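Local coordinates for protein pectinesterase (Sitophilus oryzae, PDB 4PMH) that hydrolyses the methyl esters of pectin to galacturonan and methanol, and probably helps the rice weevil digest plant cell walls, at residues Arg10-Ala15 against Phe356-Asn360; Arg336-Asn341 against Tyr353-Trp357; Thr23-Gln28 against Ser233-Glu237. One frame throughout, in Å; residues are numbered along the deposited sequence.

Overall arrangement
Contacts 1 and 2 share Phe356 and Trp357 on strand 355-359, the last strand of a long parallel sheet in the beta-helix, and they touch where Pro11 meets Tyr338 and Gly340. Contact 1 is the more buried: an N-terminal segment covers the end of the sheet with a salt bridge and apolar packing. Contact 2, partly buried, brings a loop back on the start of the same strand through an asparagine side chain, aromatic rings and water. Contact 3, likewise partly buried, lies about 17 Å from contact 1 between centres, on strand 233-237 of the same sheet, where a short helix packs mainly through one isoleucine and a single glutamine-serine bond.

Contact 1: Arg10-Ala15 against Phe356-Asn360; sequences RPILTA and FWEYN
Arg10 and Glu358 meet in a side-on salt bridge where the N-terminal segment runs over the last strand, 355-359, of a long parallel sheet in the beta-helix. NE of Arg10 lies 2.8 Å from OE1 of Glu358, and NH2 of Arg10 lies 2.9 Å from OE2 of Glu358. Both carboxylate oxygens use their syn lone pairs; the guanidinium and carboxylate planes are 26° apart, nearly coplanar, and both bonds are close to straight (over 160° at the hydrogen). Arg10 reaches this far because its chain is extended, with CG anti to the backbone N (chi1 -166°). Beside the pair, Leu13 N donates to Glu358 O at 2.9 Å, so Glu358 is held by both its backbone and its side chain. Ile12 brings CD1 against the CB of Glu358, covering the root of the carboxylate arm. Apolar contacts follow on Trp357: Pro11 CB sits 3.7 Å from CE3 of the Trp357 indole, and the CD2 branch of Leu13 packs against Trp357 CB, each side chain crossing the tryptophan at about a right angle. Further along, the Tyr359 ring turns an edge to Leu13 O, while its CE1 nears Ala15 CA. In the second shell, Arg10 NH1 binds Thr325 O and NH2 also reaches Gly365 O, while Gln2 and Asn361 donate to OE2 of Glu358. With an alanine at Arg10, the buried Glu358 carboxylate is likely to lose its cationic mate, and the carbonyls of Thr325 and Gly365 these donors. Ile313 of the neighbouring strand 311-315 and Leu348 of a loop both pack on Leu13 and Trp357. A water completes the join, donating to Pro11 O and to OE1 of Glu358, at 2.8 Å from each.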
loop_
_atom_site.group_PDB
_atom_site.type_symbol
_atom_site.label_atom_id
_atom_site.label_comp_id
_atom_site.label_asym_id
_atom_site.label_seq_id
_atom_site.Cartn_x
_atom_site.Cartn_y
_atom_site.Cartn_z
ATOM N N ARG A 10 -20.130 8.067 10.281
ATOM C CA ARG A 10 -19.014 7.453 10.985
ATOM C C ARG A 10 -19.446 6.232 11.780
ATOM O O ARG A 10 -19.581 6.284 13.016
ATOM C CB ARG A 10 -18.334 8.473 11.889
ATOM C CG ARG A 10 -16.985 7.978 12.380
ATOM C CD ARG A 10 -16.167 9.055 13.072
ATOM N NE ARG A 10 -14.825 8.558 13.346
ATOM C CZ ARG A 10 -13.808 9.278 13.811
ATOM N NH1 ARG A 10 -13.950 10.581 14.093
ATOM N NH2 ARG A 10 -12.633 8.680 14.013
ATOM N N PRO A 11 -19.671 5.115 11.068
ATOM C CA PRO A 11 -20.110 3.888 11.717
ATOM C C PRO A 11 -19.008 3.229 12.524
ATOM O O PRO A 11 -17.832 3.267 12.140
ATOM C CB PRO A 11 -20.565 2.996 10.558
ATOM C CG PRO A 11 -20.034 3.614 9.312
ATOM C CD PRO A 11 -19.660 5.028 9.597
ATOM N N ILE A 12 -19.406 2.653 13.645
ATOM C CA ILE A 12 -18.507 2.009 14.585
ATOM C C ILE A 12 -18.985 0.591 14.832
ATOM O O ILE A 12 -20.155 0.367 15.089
ATOM C CB ILE A 12 -18.486 2.757 15.951
ATOM C CG1 ILE A 12 -18.124 4.228 15.764
ATOM C CG2 ILE A 12 -17.567 2.057 16.956
ATOM C CD1 ILE A 12 -16.745 4.506 15.188
ATOM N N LEU A 13 -18.074 -0.362 14.773
ATOM C CA LEU A 13 -18.393 -1.758 15.059
ATOM C C LEU A 13 -18.790 -1.962 16.527
ATOM O O LEU A 13 -18.249 -1.317 17.429
ATOM C CB LEU A 13 -17.188 -2.645 14.767
ATOM C CG LEU A 13 -16.646 -2.729 13.328
ATOM C CD1 LEU A 13 -15.466 -3.691 13.275
ATOM C CD2 LEU A 13 -17.706 -3.140 12.324
ATOM N N THR A 14 -19.703 -2.893 16.749
ATOM C CA THR A 14 -20.022 -3.348 18.089
ATOM C C THR A 14 -18.905 -4.224 18.603
ATOM O O THR A 14 -18.118 -4.764 17.817
ATOM C CB THR A 14 -21.337 -4.141 18.114
ATOM O OG1 THR A 14 -21.198 -5.367 17.381
ATOM C CG2 THR A 14 -22.470 -3.322 17.510
ATOM N N ALA A 15 -18.860 -4.416 19.917
ATOM C CA ALA A 15 -17.870 -5.323 20.512
ATOM C C ALA A 15 -17.926 -6.716 19.903
ATOM O O ALA A 15 -16.897 -7.374 19.707
ATOM C CB ALA A 15 -18.053 -5.396 22.023
ATOM N N PHE A 356 -16.429 0.864 5.388
ATOM C CA PHE A 356 -15.408 1.499 6.190
ATOM C C PHE A 356 -15.886 1.550 7.633
ATOM O O PHE A 356 -16.950 2.089 7.917
ATOM C CB PHE A 356 -15.153 2.927 5.701
ATOM C CG PHE A 356 -14.796 3.036 4.248
ATOM C CD1 PHE A 356 -14.106 2.035 3.595
ATOM C CD2 PHE A 356 -15.150 4.166 3.540
ATOM C CE1 PHE A 356 -13.769 2.157 2.259
ATOM C CE2 PHE A 356 -14.827 4.299 2.201
ATOM C CZ PHE A 356 -14.139 3.294 1.561
ATOM N N TRP A 357 -15.113 0.968 8.542
ATOM C CA TRP A 357 -15.547 0.852 9.933
ATOM C C TRP A 357 -14.415 1.102 10.904
ATOM O O TRP A 357 -13.250 0.964 10.565
ATOM C CB TRP A 357 -16.104 -0.551 10.228
ATOM C CG TRP A 357 -16.925 -1.174 9.122
ATOM C CD1 TRP A 357 -16.473 -2.016 8.133
ATOM C CD2 TRP A 357 -18.322 -1.037 8.922
ATOM N NE1 TRP A 357 -17.509 -2.388 7.323
ATOM C CE2 TRP A 357 -18.661 -1.807 7.781
ATOM C CE3 TRP A 357 -19.332 -0.329 9.583
ATOM C CZ2 TRP A 357 -19.971 -1.880 7.282
ATOM C CZ3 TRP A 357 -20.620 -0.401 9.088
ATOM C CH2 TRP A 357 -20.927 -1.186 7.945
ATOM N N GLU A 358 -14.774 1.422 12.141
ATOM C CA GLU A 358 -13.784 1.599 13.194
ATOM C C GLU A 358 -14.186 0.829 14.441
ATOM O O GLU A 358 -15.355 0.557 14.630
ATOM C CB GLU A 358 -13.693 3.053 13.567
ATOM C CG GLU A 358 -13.125 3.939 12.490
ATOM C CD GLU A 358 -13.268 5.372 12.894
ATOM O OE1 GLU A 358 -14.164 6.013 12.344
ATOM O OE2 GLU A 358 -12.541 5.828 13.803
ATOM N N TYR A 359 -13.224 0.545 15.314
ATOM C CA TYR A 359 -13.537 -0.018 16.623
ATOM C C TYR A 359 -12.477 0.430 17.615
ATOM O O TYR A 359 -11.301 0.133 17.418
ATOM C CB TYR A 359 -13.530 -1.551 16.588
ATOM C CG TYR A 359 -13.751 -2.184 17.961
ATOM C CD1 TYR A 359 -14.973 -2.076 18.597
ATOM C CD2 TYR A 359 -12.745 -2.903 18.600
ATOM C CE1 TYR A 359 -15.193 -2.644 19.844
ATOM C CE2 TYR A 359 -12.959 -3.476 19.861
ATOM C CZ TYR A 359 -14.182 -3.328 20.471
ATOM O OH TYR A 359 -14.431 -3.889 21.718
ATOM N N ASN A 360 -12.887 1.130 18.672
ATOM C CA ASN A 360 -12.024 1.364 19.829
ATOM C C ASN A 360 -10.744 2.128 19.518
ATOM O O ASN A 360 -9.664 1.803 20.016
ATOM C CB ASN A 360 -11.694 0.005 20.468
ATOM C CG ASN A 360 -11.275 0.121 21.910
ATOM O OD1 ASN A 360 -11.536 1.129 22.564
ATOM N ND2 ASN A 360 -10.641 -0.925 22.430
HETATM O O HOH W 1 -16.149 4.924 10.713
#

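Contact 2: Arg336-Asn341 against Tyr353-Trp357; sequences RTYSGN and YNRFW
Asn354 lies with its amide plane 22° from the Tyr338 ring, its CB 3.5 Å from CE1 of Tyr338. The amide OD1 accepts a straight bond from Ser339 N (2.9 Å, 169° at the hydrogen), in the carbonyl plane, and Asn354 N returns one to Ser339 O at 3.0 Å. With CG beside the backbone N (chi1 -69°), the amide reaches towards the loop, where its ND2 stands over a face of the Arg336 guanidinium. That guanidinium is held chiefly by Asn309 and by a salt bridge to Asp293. Asn341 stacks on Tyr353: amide and ring planes are 28° apart, and CB makes a CH-pi contact 3.8 Å from the Tyr353 ring centroid. OD1 of Asn341 turns to Ala343 N. Tyr338 CE1 also packs on Phe356 CD2, and one water links Tyr338 OH with Phe356 O. Phe356 lies about 5 Å, side chain to side chain, from Arg290, a probable substrate-binding residue. With the Tyr338 ring oblique beside its amide, Asn354 thus grips Ser339 twice, through OD1 and its backbone N, which fixes the loop to the start of the last strand by directional polar bonds.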
loop_
_atom_site.group_PDB
_atom_site.type_symbol
_atom_site.label_atom_id
_atom_site.label_comp_id
_atom_site.label_asym_id
_atom_site.label_seq_id
_atom_site.Cartn_x
_atom_site.Cartn_y
_atom_site.Cartn_z
ATOM N N ARG A 336 -19.624 8.056 -6.429
ATOM C CA ARG A 336 -20.563 7.396 -5.532
ATOM C C ARG A 336 -20.441 7.987 -4.122
ATOM O O ARG A 336 -19.406 7.855 -3.481
ATOM C CB ARG A 336 -20.329 5.889 -5.501
ATOM C CG ARG A 336 -21.167 5.170 -4.452
ATOM C CD ARG A 336 -21.095 3.678 -4.624
ATOM N NE ARG A 336 -19.776 3.094 -4.352
ATOM C CZ ARG A 336 -19.487 2.295 -3.326
ATOM N NH1 ARG A 336 -20.401 1.986 -2.405
ATOM N NH2 ARG A 336 -18.267 1.806 -3.216
ATOM N N THR A 337 -21.500 8.645 -3.662
ATOM C CA THR A 337 -21.486 9.312 -2.365
ATOM C C THR A 337 -21.203 8.314 -1.228
ATOM O O THR A 337 -21.624 7.158 -1.291
ATOM C CB THR A 337 -22.816 10.004 -2.071
ATOM O OG1 THR A 337 -23.822 9.022 -1.850
ATOM C CG2 THR A 337 -23.237 10.882 -3.210
ATOM N N TYR A 338 -20.460 8.761 -0.216
ATOM C CA TYR A 338 -20.195 7.917 0.960
ATOM C C TYR A 338 -21.519 7.639 1.677
ATOM O O TYR A 338 -22.314 8.570 1.905
ATOM C CB TYR A 338 -19.196 8.542 1.946
ATOM C CG TYR A 338 -19.134 7.690 3.203
ATOM C CD1 TYR A 338 -18.534 6.435 3.181
ATOM C CD2 TYR A 338 -19.749 8.103 4.386
ATOM C CE1 TYR A 338 -18.545 5.616 4.303
ATOM C CE2 TYR A 338 -19.768 7.292 5.508
ATOM C CZ TYR A 338 -19.166 6.062 5.476
ATOM O OH TYR A 338 -19.181 5.286 6.610
ATOM N N SER A 339 -21.766 6.368 2.000
ATOM C CA SER A 339 -22.947 5.994 2.781
ATOM C C SER A 339 -22.571 4.981 3.875
ATOM O O SER A 339 -22.139 3.865 3.584
ATOM C CB SER A 339 -24.030 5.424 1.862
ATOM O OG SER A 339 -25.263 5.207 2.553
ATOM N N GLY A 340 -22.739 5.383 5.127
ATOM C CA GLY A 340 -22.418 4.520 6.273
ATOM C C GLY A 340 -23.684 3.916 6.857
ATOM O O GLY A 340 -24.720 4.577 6.983
ATOM N N ASN A 341 -23.598 2.645 7.205
ATOM C CA ASN A 341 -24.710 1.932 7.776
ATOM C C ASN A 341 -24.552 1.867 9.284
ATOM O O ASN A 341 -23.750 1.101 9.821
ATOM C CB ASN A 341 -24.808 0.511 7.193
ATOM C CG ASN A 341 -26.098 -0.182 7.584
ATOM O OD1 ASN A 341 -26.863 0.338 8.405
ATOM N ND2 ASN A 341 -26.364 -1.339 6.978
ATOM N N TYR A 353 -24.018 -0.028 0.962
ATOM C CA TYR A 353 -23.294 0.951 1.740
ATOM C C TYR A 353 -21.796 0.690 1.581
ATOM O O TYR A 353 -21.387 -0.394 1.148
ATOM C CB TYR A 353 -23.629 0.793 3.217
ATOM C CG TYR A 353 -25.086 1.001 3.540
ATOM C CD1 TYR A 353 -25.567 2.264 3.857
ATOM C CD2 TYR A 353 -25.976 -0.070 3.547
ATOM C CE1 TYR A 353 -26.904 2.463 4.153
ATOM C CE2 TYR A 353 -27.323 0.114 3.853
ATOM C CZ TYR A 353 -27.778 1.381 4.145
ATOM O OH TYR A 353 -29.103 1.593 4.443
ATOM N N ASN A 354 -20.993 1.676 1.970
ATOM C CA ASN A 354 -19.565 1.483 2.056
ATOM C C ASN A 354 -19.218 0.522 3.183
ATOM O O ASN A 354 -20.069 0.187 4.018
ATOM C CB ASN A 354 -18.862 2.805 2.219
ATOM C CG ASN A 354 -18.943 3.637 0.970
ATOM O OD1 ASN A 354 -19.838 4.479 0.838
ATOM N ND2 ASN A 354 -18.061 3.353 0.005
ATOM N N ARG A 355 -17.977 0.048 3.175
ATOM C CA ARG A 355 -17.510 -0.910 4.181
ATOM C C ARG A 355 -16.298 -0.361 4.905
ATOM O O ARG A 355 -15.265 -1.038 5.047
ATOM C CB ARG A 355 -17.180 -2.289 3.561
ATOM C CG ARG A 355 -18.207 -2.855 2.568
ATOM C CD ARG A 355 -17.485 -3.602 1.418
ATOM N NE ARG A 355 -17.244 -4.926 1.873
ATOM C CZ ARG A 355 -16.443 -5.833 1.349
ATOM N NH1 ARG A 355 -15.704 -5.632 0.255
ATOM N NH2 ARG A 355 -16.409 -6.991 1.984
ATOM N N PHE A 356 -16.429 0.864 5.388
ATOM C CA PHE A 356 -15.408 1.499 6.190
ATOM C C PHE A 356 -15.886 1.550 7.633
ATOM O O PHE A 356 -16.950 2.089 7.917
ATOM C CB PHE A 356 -15.153 2.927 5.701
ATOM C CG PHE A 356 -14.796 3.036 4.248
ATOM C CD1 PHE A 356 -14.106 2.035 3.595
ATOM C CD2 PHE A 356 -15.150 4.166 3.540
ATOM C CE1 PHE A 356 -13.769 2.157 2.259
ATOM C CE2 PHE A 356 -14.827 4.299 2.201
ATOM C CZ PHE A 356 -14.139 3.294 1.561
ATOM N N TRP A 357 -15.113 0.968 8.542
ATOM C CA TRP A 357 -15.547 0.852 9.933
ATOM C C TRP A 357 -14.415 1.102 10.904
ATOM O O TRP A 357 -13.250 0.964 10.565
ATOM C CB TRP A 357 -16.104 -0.551 10.228
ATOM C CG TRP A 357 -16.925 -1.174 9.122
ATOM C CD1 TRP A 357 -16.473 -2.016 8.133
ATOM C CD2 TRP A 357 -18.322 -1.037 8.922
ATOM N NE1 TRP A 357 -17.509 -2.388 7.323
ATOM C CE2 TRP A 357 -18.661 -1.807 7.781
ATOM C CE3 TRP A 357 -19.332 -0.329 9.583
ATOM C CZ2 TRP A 357 -19.971 -1.880 7.282
ATOM C CZ3 TRP A 357 -20.620 -0.401 9.088
ATOM C CH2 TRP A 357 -20.927 -1.186 7.945
HETATM O O HOH W 2 -18.738 5.816 -1.750
HETATM O O HOH W 3 -18.762 2.818 6.068
#

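Contact 3: Thr23-Gln28 against Ser233-Glu237; sequences TATYLQ and SAIFE
Ile235 supplies most of the apolar contact, its CD1 lodging among Tyr26, Leu27 and Thr23 of helix 23-27. CD1 of Ile235 is 3.6 Å from CB of Tyr26 and 3.8 Å from CG of Leu27, and the Leu27 side chain crosses the isoleucine at about a right angle. The same methyl comes within 3.7 Å of the carbonyl oxygen of Thr23. Ile235 CG1, anti to the carbonyl carbon (chi1 -64°), lies 3.6 Å from Tyr26 CB and carries CD1 in among the helix residues. At the far end of the strand, Thr23 CG2 loosely meets Glu237 OE1, whose hydrogen-bond partner is Tyr215 OH.

The polar contact is made by Gln28, the first residue beyond the helix. Its NE2 donates to Ser233 OG at 3.1 Å with a bent angle of 143°, and to Tyr26 O at 3.0 Å, more nearly straight; both acceptors lie close to the amide plane. The two bonds hold the amide against rotation, while Ser233 OG also binds Tyr265 O.

Aromatic contacts extend from the helix through Tyr26, whose ring stacks on Phe268 and meets Tyr265 edge-to-face, and whose OH binds Gln311. Helix and strand axes are 8.8 Å apart and run nearly antiparallel, at 155°. This is a short N-terminal helix packed against the outside of a parallel beta-helix sheet, away from the annotated active-site residues.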
loop_
_atom_site.group_PDB
_atom_site.type_symbol
_atom_site.label_atom_id
_atom_site.label_comp_id
_atom_site.label_asym_id
_atom_site.label_seq_id
_atom_site.Cartn_x
_atom_site.Cartn_y
_atom_site.Cartn_z
ATOM N N THR A 23 -6.132 -9.829 13.502
ATOM C CA THR A 23 -5.018 -10.238 12.644
ATOM C C THR A 23 -5.217 -11.669 12.161
ATOM O O THR A 23 -4.999 -11.967 10.988
ATOM C CB THR A 23 -3.635 -10.145 13.342
ATOM O OG1 THR A 23 -3.607 -11.063 14.451
ATOM C CG2 THR A 23 -3.332 -8.723 13.816
ATOM N N ALA A 24 -5.640 -12.546 13.068
ATOM C CA ALA A 24 -5.834 -13.955 12.741
ATOM C C ALA A 24 -6.904 -14.156 11.669
ATOM O O ALA A 24 -6.842 -15.033 10.827
ATOM C CB ALA A 24 -6.209 -14.724 14.003
ATOM N N THR A 25 -7.906 -13.321 11.740
ATOM C CA THR A 25 -9.036 -13.406 10.893
ATOM C C THR A 25 -8.683 -12.903 9.473
ATOM O O THR A 25 -8.954 -13.584 8.469
ATOM C CB THR A 25 -10.160 -12.681 11.648
ATOM O OG1 THR A 25 -11.041 -13.662 12.233
ATOM C CG2 THR A 25 -10.868 -11.758 10.837
ATOM N N TYR A 26 -8.018 -11.757 9.397
ATOM C CA TYR A 26 -7.515 -11.227 8.109
ATOM C C TYR A 26 -6.434 -12.113 7.445
ATOM O O TYR A 26 -6.303 -12.161 6.209
ATOM C CB TYR A 26 -7.030 -9.775 8.319
ATOM C CG TYR A 26 -8.107 -8.732 8.200
ATOM C CD1 TYR A 26 -8.929 -8.399 9.276
ATOM C CD2 TYR A 26 -8.292 -8.039 7.008
ATOM C CE1 TYR A 26 -9.923 -7.448 9.155
ATOM C CE2 TYR A 26 -9.283 -7.091 6.880
ATOM C CZ TYR A 26 -10.094 -6.800 7.954
ATOM O OH TYR A 26 -11.060 -5.850 7.813
ATOM N N LEU A 27 -5.665 -12.835 8.260
ATOM C CA LEU A 27 -4.630 -13.724 7.772
ATOM C C LEU A 27 -5.194 -14.953 7.056
ATOM O O LEU A 27 -4.519 -15.539 6.208
ATOM C CB LEU A 27 -3.706 -14.169 8.923
ATOM C CG LEU A 27 -2.631 -13.197 9.403
ATOM C CD1 LEU A 27 -2.069 -13.673 10.748
ATOM C CD2 LEU A 27 -1.532 -13.036 8.366
ATOM N N GLN A 28 -6.418 -15.347 7.403
ATOM C CA GLN A 28 -7.136 -16.371 6.661
ATOM C C GLN A 28 -6.327 -17.660 6.565
ATOM O O GLN A 28 -6.244 -18.272 5.524
ATOM C CB GLN A 28 -7.495 -15.848 5.259
ATOM C CG GLN A 28 -8.469 -14.687 5.250
ATOM C CD GLN A 28 -8.517 -13.988 3.897
ATOM O OE1 GLN A 28 -9.103 -14.504 2.948
ATOM N NE2 GLN A 28 -7.896 -12.809 3.802
ATOM N N SER A 233 -5.828 -8.231 0.759
ATOM C CA SER A 233 -6.076 -8.395 2.173
ATOM C C SER A 233 -4.814 -7.948 2.873
ATOM O O SER A 233 -3.859 -8.714 2.973
ATOM C CB SER A 233 -6.374 -9.848 2.519
ATOM O OG SER A 233 -7.633 -10.260 2.021
ATOM N N ALA A 234 -4.795 -6.710 3.357
ATOM C CA ALA A 234 -3.561 -6.120 3.891
ATOM C C ALA A 234 -3.737 -5.713 5.341
ATOM O O ALA A 234 -4.659 -4.974 5.672
ATOM C CB ALA A 234 -3.131 -4.924 3.054
ATOM N N ILE A 235 -2.855 -6.236 6.193
ATOM C CA ILE A 235 -2.846 -5.968 7.621
ATOM C C ILE A 235 -1.716 -4.994 7.930
ATOM O O ILE A 235 -0.580 -5.193 7.479
ATOM C CB ILE A 235 -2.619 -7.272 8.406
ATOM C CG1 ILE A 235 -3.794 -8.213 8.163
ATOM C CG2 ILE A 235 -2.397 -7.005 9.883
ATOM C CD1 ILE A 235 -3.477 -9.667 8.450
ATOM N N PHE A 236 -2.027 -3.945 8.685
ATOM C CA PHE A 236 -1.051 -2.937 9.085
ATOM C C PHE A 236 -1.054 -2.898 10.595
ATOM O O PHE A 236 -2.003 -2.398 11.190
ATOM C CB PHE A 236 -1.446 -1.565 8.555
ATOM C CG PHE A 236 -1.475 -1.480 7.066
ATOM C CD1 PHE A 236 -0.338 -1.098 6.352
ATOM C CD2 PHE A 236 -2.634 -1.783 6.362
ATOM C CE1 PHE A 236 -0.370 -1.016 4.973
ATOM C CE2 PHE A 236 -2.662 -1.707 4.977
ATOM C CZ PHE A 236 -1.531 -1.317 4.284
ATOM N N GLU A 237 -0.021 -3.463 11.215
ATOM C CA GLU A 237 0.050 -3.541 12.677
ATOM C C GLU A 237 1.250 -2.725 13.161
ATOM O O GLU A 237 2.380 -2.922 12.673
ATOM C CB GLU A 237 0.155 -5.011 13.142
ATOM C CG GLU A 237 0.320 -5.152 14.633
ATOM C CD GLU A 237 0.339 -6.592 15.132
ATOM O OE1 GLU A 237 0.441 -7.542 14.325
ATOM O OE2 GLU A 237 0.258 -6.771 16.371
#